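Local atomic coordinates of peptidase S15/CocE/NonD (Thaumarchaeota archaeon SCGC AB-539-E09, PDB entry 4PF1), a protein that is an aminopeptidase of the S15 family, probably a serine peptidase with an alpha/beta-hydrolase catalytic domain that removes residues from peptide N-termini. Residues 181-195 with 287-301. Numbering follows the deposited sequence.
With GOL (glycerol), chain I.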
loop_
_atom_site.group_PDB
_atom_site.type_symbol
_atom_site.label_atom_id
_atom_site.label_comp_id
_atom_site.label_asym_id
_atom_site.label_seq_id
_atom_site.Cartn_x
_atom_site.Cartn_y
_atom_site.Cartn_z
ATOM N N VAL A 181 40.735 -7.682 1.327
ATOM C CA VAL A 181 39.823 -6.604 1.743
ATOM C C VAL A 181 38.705 -6.412 0.701
ATOM O O VAL A 181 38.941 -6.561 -0.501
ATOM C CB VAL A 181 40.526 -5.248 2.057
ATOM C CG1 VAL A 181 41.276 -5.294 3.386
ATOM C CG2 VAL A 181 41.438 -4.803 0.919
ATOM N N VAL A 182 37.485 -6.085 1.173
ATOM C CA VAL A 182 36.339 -5.806 0.306
ATOM C C VAL A 182 35.719 -4.442 0.730
ATOM O O VAL A 182 34.718 -4.412 1.460
ATOM C CB VAL A 182 35.282 -6.957 0.268
ATOM C CG1 VAL A 182 34.184 -6.661 -0.752
ATOM C CG2 VAL A 182 35.931 -8.307 -0.034
ATOM N N PRO A 183 36.314 -3.298 0.310
ATOM C CA PRO A 183 35.726 -2.004 0.689
ATOM C C PRO A 183 34.532 -1.622 -0.209
ATOM O O PRO A 183 34.678 -1.491 -1.428
ATOM C CB PRO A 183 36.898 -1.027 0.551
ATOM C CG PRO A 183 37.820 -1.655 -0.442
ATOM C CD PRO A 183 37.516 -3.126 -0.536
ATOM N N PHE A 184 33.337 -1.496 0.400
ATOM C CA PHE A 184 32.106 -1.082 -0.286
ATOM C C PHE A 184 31.905 0.413 -0.144
ATOM O O PHE A 184 32.156 0.956 0.933
ATOM C CB PHE A 184 30.870 -1.791 0.305
ATOM C CG PHE A 184 30.724 -3.277 0.094
ATOM C CD1 PHE A 184 31.315 -4.181 0.972
ATOM C CD2 PHE A 184 29.865 -3.775 -0.879
ATOM C CE1 PHE A 184 31.111 -5.557 0.830
ATOM C CE2 PHE A 184 29.671 -5.152 -1.029
ATOM C CZ PHE A 184 30.292 -6.033 -0.170
ATOM N N ALA A 185 31.448 1.083 -1.216
ATOM C CA ALA A 185 31.082 2.514 -1.235
ATOM C C ALA A 185 31.857 3.351 -0.182
ATOM O O ALA A 185 31.246 4.065 0.614
ATOM C CB ALA A 185 29.587 2.641 -0.989
ATOM N N SER A 186 33.196 3.238 -0.181
ATOM C CA SER A 186 34.075 3.849 0.816
ATOM C C SER A 186 34.112 5.372 0.784
ATOM O O SER A 186 33.951 5.989 -0.274
ATOM C CB SER A 186 35.497 3.324 0.650
ATOM O OG SER A 186 35.546 1.921 0.844
ATOM N N MET A 187 34.374 5.973 1.963
ATOM C CA MET A 187 34.605 7.404 2.114
ATOM C C MET A 187 36.048 7.649 1.680
ATOM O O MET A 187 36.970 7.128 2.316
ATOM C CB MET A 187 34.368 7.847 3.576
ATOM C CG MET A 187 32.932 7.662 4.054
ATOM S SD MET A 187 32.697 8.039 5.818
ATOM C CE MET A 187 32.933 9.778 5.807
ATOM N N VAL A 188 36.250 8.323 0.539
ATOM C CA VAL A 188 37.596 8.517 -0.019
ATOM C C VAL A 188 37.978 9.998 -0.005
ATOM O O VAL A 188 39.035 10.349 0.522
ATOM C CB VAL A 188 37.703 7.884 -1.433
ATOM C CG1 VAL A 188 38.976 8.310 -2.161
ATOM C CG2 VAL A 188 37.614 6.364 -1.349
ATOM N N ASP A 189 37.140 10.859 -0.592
ATOM C CA ASP A 189 37.399 12.289 -0.587
ATOM C C ASP A 189 36.112 13.032 -0.267
ATOM O O ASP A 189 35.256 13.213 -1.140
ATOM C CB ASP A 189 38.018 12.762 -1.916
ATOM C CG ASP A 189 38.793 14.067 -1.806
ATOM O OD1 ASP A 189 38.316 14.987 -1.100
ATOM O OD2 ASP A 189 39.833 14.195 -2.482
ATOM N N GLY A 190 35.998 13.453 0.993
ATOM C CA GLY A 190 34.836 14.156 1.522
ATOM C C GLY A 190 34.604 15.539 0.948
ATOM O O GLY A 190 33.524 16.101 1.120
ATOM N N TRP A 191 35.612 16.097 0.257
ATOM C CA TRP A 191 35.520 17.425 -0.350
ATOM C C TRP A 191 35.292 17.327 -1.858
ATOM O O TRP A 191 34.445 18.047 -2.392
ATOM C CB TRP A 191 36.789 18.238 -0.055
ATOM C CG TRP A 191 36.655 19.712 -0.313
ATOM C CD1 TRP A 191 36.444 20.688 0.615
ATOM C CD2 TRP A 191 36.767 20.379 -1.578
ATOM N NE1 TRP A 191 36.411 21.921 0.008
ATOM C CE2 TRP A 191 36.607 21.761 -1.338
ATOM C CE3 TRP A 191 36.977 19.941 -2.898
ATOM C CZ2 TRP A 191 36.670 22.710 -2.365
ATOM C CZ3 TRP A 191 37.021 20.881 -3.913
ATOM C CH2 TRP A 191 36.871 22.246 -3.644
ATOM N N MET A 192 36.082 16.477 -2.555
ATOM C CA MET A 192 35.997 16.343 -4.011
ATOM C C MET A 192 34.627 15.855 -4.479
ATOM O O MET A 192 34.071 16.443 -5.405
ATOM C CB MET A 192 37.107 15.439 -4.569
ATOM C CG MET A 192 38.432 16.167 -4.804
ATOM S SD MET A 192 38.340 17.630 -5.887
ATOM C CE MET A 192 37.817 16.872 -7.430
ATOM N N GLY A 193 34.082 14.817 -3.847
ATOM C CA GLY A 193 32.773 14.325 -4.269
ATOM C C GLY A 193 32.116 13.232 -3.455
ATOM O O GLY A 193 31.256 12.518 -3.980
ATOM N N ASP A 194 32.464 13.102 -2.169
ATOM C CA ASP A 194 31.817 12.072 -1.372
ATOM C C ASP A 194 30.735 12.669 -0.428
ATOM O O ASP A 194 29.716 13.139 -0.928
ATOM C CB ASP A 194 32.828 11.167 -0.648
ATOM C CG ASP A 194 33.485 10.126 -1.561
ATOM O OD1 ASP A 194 32.835 9.698 -2.545
ATOM O OD2 ASP A 194 34.636 9.734 -1.284
ATOM N N ASP A 195 30.926 12.623 0.901
ATOM C CA ASP A 195 29.874 12.992 1.862
ATOM C C ASP A 195 29.698 14.478 2.199
ATOM O O ASP A 195 28.555 14.913 2.335
ATOM C CB ASP A 195 30.071 12.234 3.178
ATOM C CG ASP A 195 29.844 10.749 3.046
ATOM O OD1 ASP A 195 28.679 10.341 2.874
ATOM O OD2 ASP A 195 30.830 9.997 3.116
ATOM N N MET A 287 42.405 -6.564 -3.149
ATOM C CA MET A 287 41.297 -5.640 -2.947
ATOM C C MET A 287 40.178 -5.861 -3.951
ATOM O O MET A 287 40.424 -5.945 -5.158
ATOM C CB MET A 287 41.818 -4.196 -3.063
ATOM C CG MET A 287 40.971 -3.168 -2.343
ATOM S SD MET A 287 41.655 -1.489 -2.484
ATOM C CE MET A 287 43.260 -1.709 -1.685
ATOM N N LEU A 288 38.943 -5.906 -3.449
ATOM C CA LEU A 288 37.738 -6.000 -4.258
ATOM C C LEU A 288 36.917 -4.727 -4.016
ATOM O O LEU A 288 36.143 -4.654 -3.056
ATOM C CB LEU A 288 36.946 -7.287 -3.917
ATOM C CG LEU A 288 35.691 -7.601 -4.763
ATOM C CD1 LEU A 288 36.047 -7.870 -6.224
ATOM C CD2 LEU A 288 34.945 -8.798 -4.197
ATOM N N ILE A 289 37.160 -3.691 -4.836
ATOM C CA ILE A 289 36.482 -2.399 -4.701
ATOM C C ILE A 289 35.065 -2.516 -5.263
ATOM O O ILE A 289 34.888 -2.847 -6.434
ATOM C CB ILE A 289 37.282 -1.239 -5.363
ATOM C CG1 ILE A 289 38.779 -1.280 -4.957
ATOM C CG2 ILE A 289 36.644 0.117 -5.020
ATOM C CD1 ILE A 289 39.722 -0.516 -5.890
ATOM N N VAL A 290 34.064 -2.266 -4.411
ATOM C CA VAL A 290 32.655 -2.388 -4.778
ATOM C C VAL A 290 31.986 -1.017 -4.749
ATOM O O VAL A 290 31.805 -0.428 -3.678
ATOM C CB VAL A 290 31.907 -3.403 -3.869
ATOM C CG1 VAL A 290 30.591 -3.835 -4.499
ATOM C CG2 VAL A 290 32.775 -4.617 -3.553
ATOM N N GLY A 291 31.639 -0.522 -5.931
ATOM C CA GLY A 291 30.975 0.763 -6.100
ATOM C C GLY A 291 29.578 0.641 -6.674
ATOM O O GLY A 291 29.245 -0.363 -7.309
ATOM N N GLY A 292 28.768 1.668 -6.444
ATOM C CA GLY A 292 27.400 1.738 -6.937
ATOM C C GLY A 292 27.184 2.903 -7.876
ATOM O O GLY A 292 27.626 4.023 -7.593
ATOM N N LEU A 293 26.481 2.653 -8.992
ATOM C CA LEU A 293 26.166 3.665 -10.014
ATOM C C LEU A 293 25.274 4.788 -9.471
ATOM O O LEU A 293 25.370 5.923 -9.939
ATOM C CB LEU A 293 25.470 3.015 -11.234
ATOM C CG LEU A 293 26.357 2.209 -12.202
ATOM C CD1 LEU A 293 25.503 1.388 -13.159
ATOM C CD2 LEU A 293 27.280 3.124 -13.008
ATOM N N PHE A 294 24.399 4.470 -8.506
ATOM C CA PHE A 294 23.446 5.441 -7.972
ATOM C C PHE A 294 23.667 5.706 -6.471
ATOM O O PHE A 294 22.724 6.057 -5.755
ATOM C CB PHE A 294 22.002 4.968 -8.252
ATOM C CG PHE A 294 21.762 4.545 -9.686
ATOM C CD1 PHE A 294 21.824 5.472 -10.723
ATOM C CD2 PHE A 294 21.502 3.216 -10.003
ATOM C CE1 PHE A 294 21.622 5.077 -12.050
ATOM C CE2 PHE A 294 21.283 2.825 -11.329
ATOM C CZ PHE A 294 21.349 3.757 -12.344
ATOM N N ASP A 295 24.925 5.594 -6.017
ATOM C CA ASP A 295 25.322 5.848 -4.636
ATOM C C ASP A 295 25.104 7.330 -4.282
ATOM O O ASP A 295 25.851 8.192 -4.740
ATOM C CB ASP A 295 26.792 5.445 -4.424
ATOM C CG ASP A 295 27.175 5.261 -2.972
ATOM O OD1 ASP A 295 26.907 6.175 -2.166
ATOM O OD2 ASP A 295 27.720 4.203 -2.640
ATOM N N GLN A 296 24.076 7.614 -3.454
ATOM C CA GLN A 296 23.687 8.971 -3.058
ATOM C C GLN A 296 24.591 9.561 -1.943
ATOM O O GLN A 296 24.345 10.687 -1.491
ATOM C CB GLN A 296 22.199 8.991 -2.631
ATOM C CG GLN A 296 21.900 8.403 -1.229
ATOM C CD GLN A 296 21.865 6.887 -1.133
ATOM O OE1 GLN A 296 22.189 6.156 -2.075
ATOM N NE2 GLN A 296 21.496 6.380 0.041
ATOM N N GLU A 297 25.643 8.826 -1.521
ATOM C CA GLU A 297 26.514 9.308 -0.453
ATOM C C GLU A 297 27.996 9.321 -0.844
ATOM O O GLU A 297 28.678 10.307 -0.558
ATOM C CB GLU A 297 26.304 8.490 0.828
ATOM C CG GLU A 297 24.970 8.783 1.505
ATOM C CD GLU A 297 24.767 8.236 2.905
ATOM O OE1 GLU A 297 23.628 8.343 3.416
ATOM O OE2 GLU A 297 25.741 7.727 3.503
ATOM N N ASP A 298 28.501 8.240 -1.472
ATOM C CA ASP A 298 29.920 8.139 -1.854
ATOM C C ASP A 298 30.069 7.644 -3.302
ATOM O O ASP A 298 30.583 6.547 -3.539
ATOM C CB ASP A 298 30.677 7.215 -0.875
ATOM C CG ASP A 298 30.668 7.712 0.555
ATOM O OD1 ASP A 298 31.488 8.585 0.879
ATOM O OD2 ASP A 298 29.842 7.225 1.343
ATOM N N ILE A 299 29.625 8.473 -4.270
ATOM C CA ILE A 299 29.640 8.152 -5.706
ATOM C C ILE A 299 31.025 8.415 -6.369
ATOM O O ILE A 299 31.257 7.974 -7.499
ATOM C CB ILE A 299 28.500 8.941 -6.426
ATOM C CG1 ILE A 299 28.009 8.209 -7.693
ATOM C CG2 ILE A 299 28.875 10.413 -6.693
ATOM C CD1 ILE A 299 26.549 8.393 -7.995
ATOM N N TYR A 300 31.924 9.124 -5.667
ATOM C CA TYR A 300 33.244 9.520 -6.178
ATOM C C TYR A 300 34.345 8.503 -5.828
ATOM O O TYR A 300 35.203 8.203 -6.667
ATOM C CB TYR A 300 33.606 10.911 -5.604
ATOM C CG TYR A 300 35.013 11.390 -5.888
ATOM C CD1 TYR A 300 35.289 12.184 -6.997
ATOM C CD2 TYR A 300 36.049 11.139 -4.993
ATOM C CE1 TYR A 300 36.579 12.643 -7.254
ATOM C CE2 TYR A 300 37.346 11.577 -5.249
ATOM C CZ TYR A 300 37.605 12.337 -6.377
ATOM O OH TYR A 300 38.871 12.808 -6.612
ATOM N N GLY A 301 34.328 8.038 -4.584
ATOM C CA GLY A 301 35.341 7.172 -3.995
ATOM C C GLY A 301 35.822 5.939 -4.736
ATOM O O GLY A 301 37.014 5.831 -5.043
HETATM C C1 GOL I . 28.473 9.004 6.524
HETATM O O1 GOL I . 29.414 8.642 5.520
HETATM C C2 GOL I . 27.268 9.688 5.918
HETATM O O2 GOL I . 26.083 8.951 6.245
HETATM C C3 GOL I . 27.170 11.095 6.461
HETATM O O3 GOL I . 25.889 11.660 6.205
HETATM O O HOH W 1 32.776 5.117 -2.741
HETATM O O HOH W 2 40.565 12.640 -4.511
HETATM O O HOH W 3 28.947 11.190 -3.130
#
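Asp194 reaches the start of helix 301-309, where the syn lone pair of its OD1 accepts Gly301 N at 3.0 Å; Tyr300 N adds a weak bond. Its OD2 takes Val188 N and Asp189 N from opposite faces of the carboxylate plane. With an alanine here, these four amides would probably lose their common acceptor, weakening the tie between loop and helix. Tyr300, with CG anti to its N (chi1 172°), turns one ring face to Met192 CB, a CH-pi contact 4.0 Å from the centroid. A water accepts from Tyr300 OH and donates to Asp189 OD2, atoms also bonded to Lys304 and Tyr265 respectively. Asp195 OD2 lies 2.7 Å from Asp298 OD1, so close that one acid is probably protonated. Asp295 is probably the triad acid, its OD2 bonded to His328; its OD1 makes an Asx turn with Glu297 N and an Asx motif with Asp298 N. Strands 181-184 and 287-292 run parallel (14° between axes), Val290 N bonding Pro183 O at 3.1 Å. Val290 CG2 makes a CH-pi contact 4.2 Å from the Phe184 ring centroid, 19° off the normal. Helix 347-365 packs on Phe184 and Val290, helix 301-309 on Val188 and Ile289; strands 154-160 and 319-324 flank the pair.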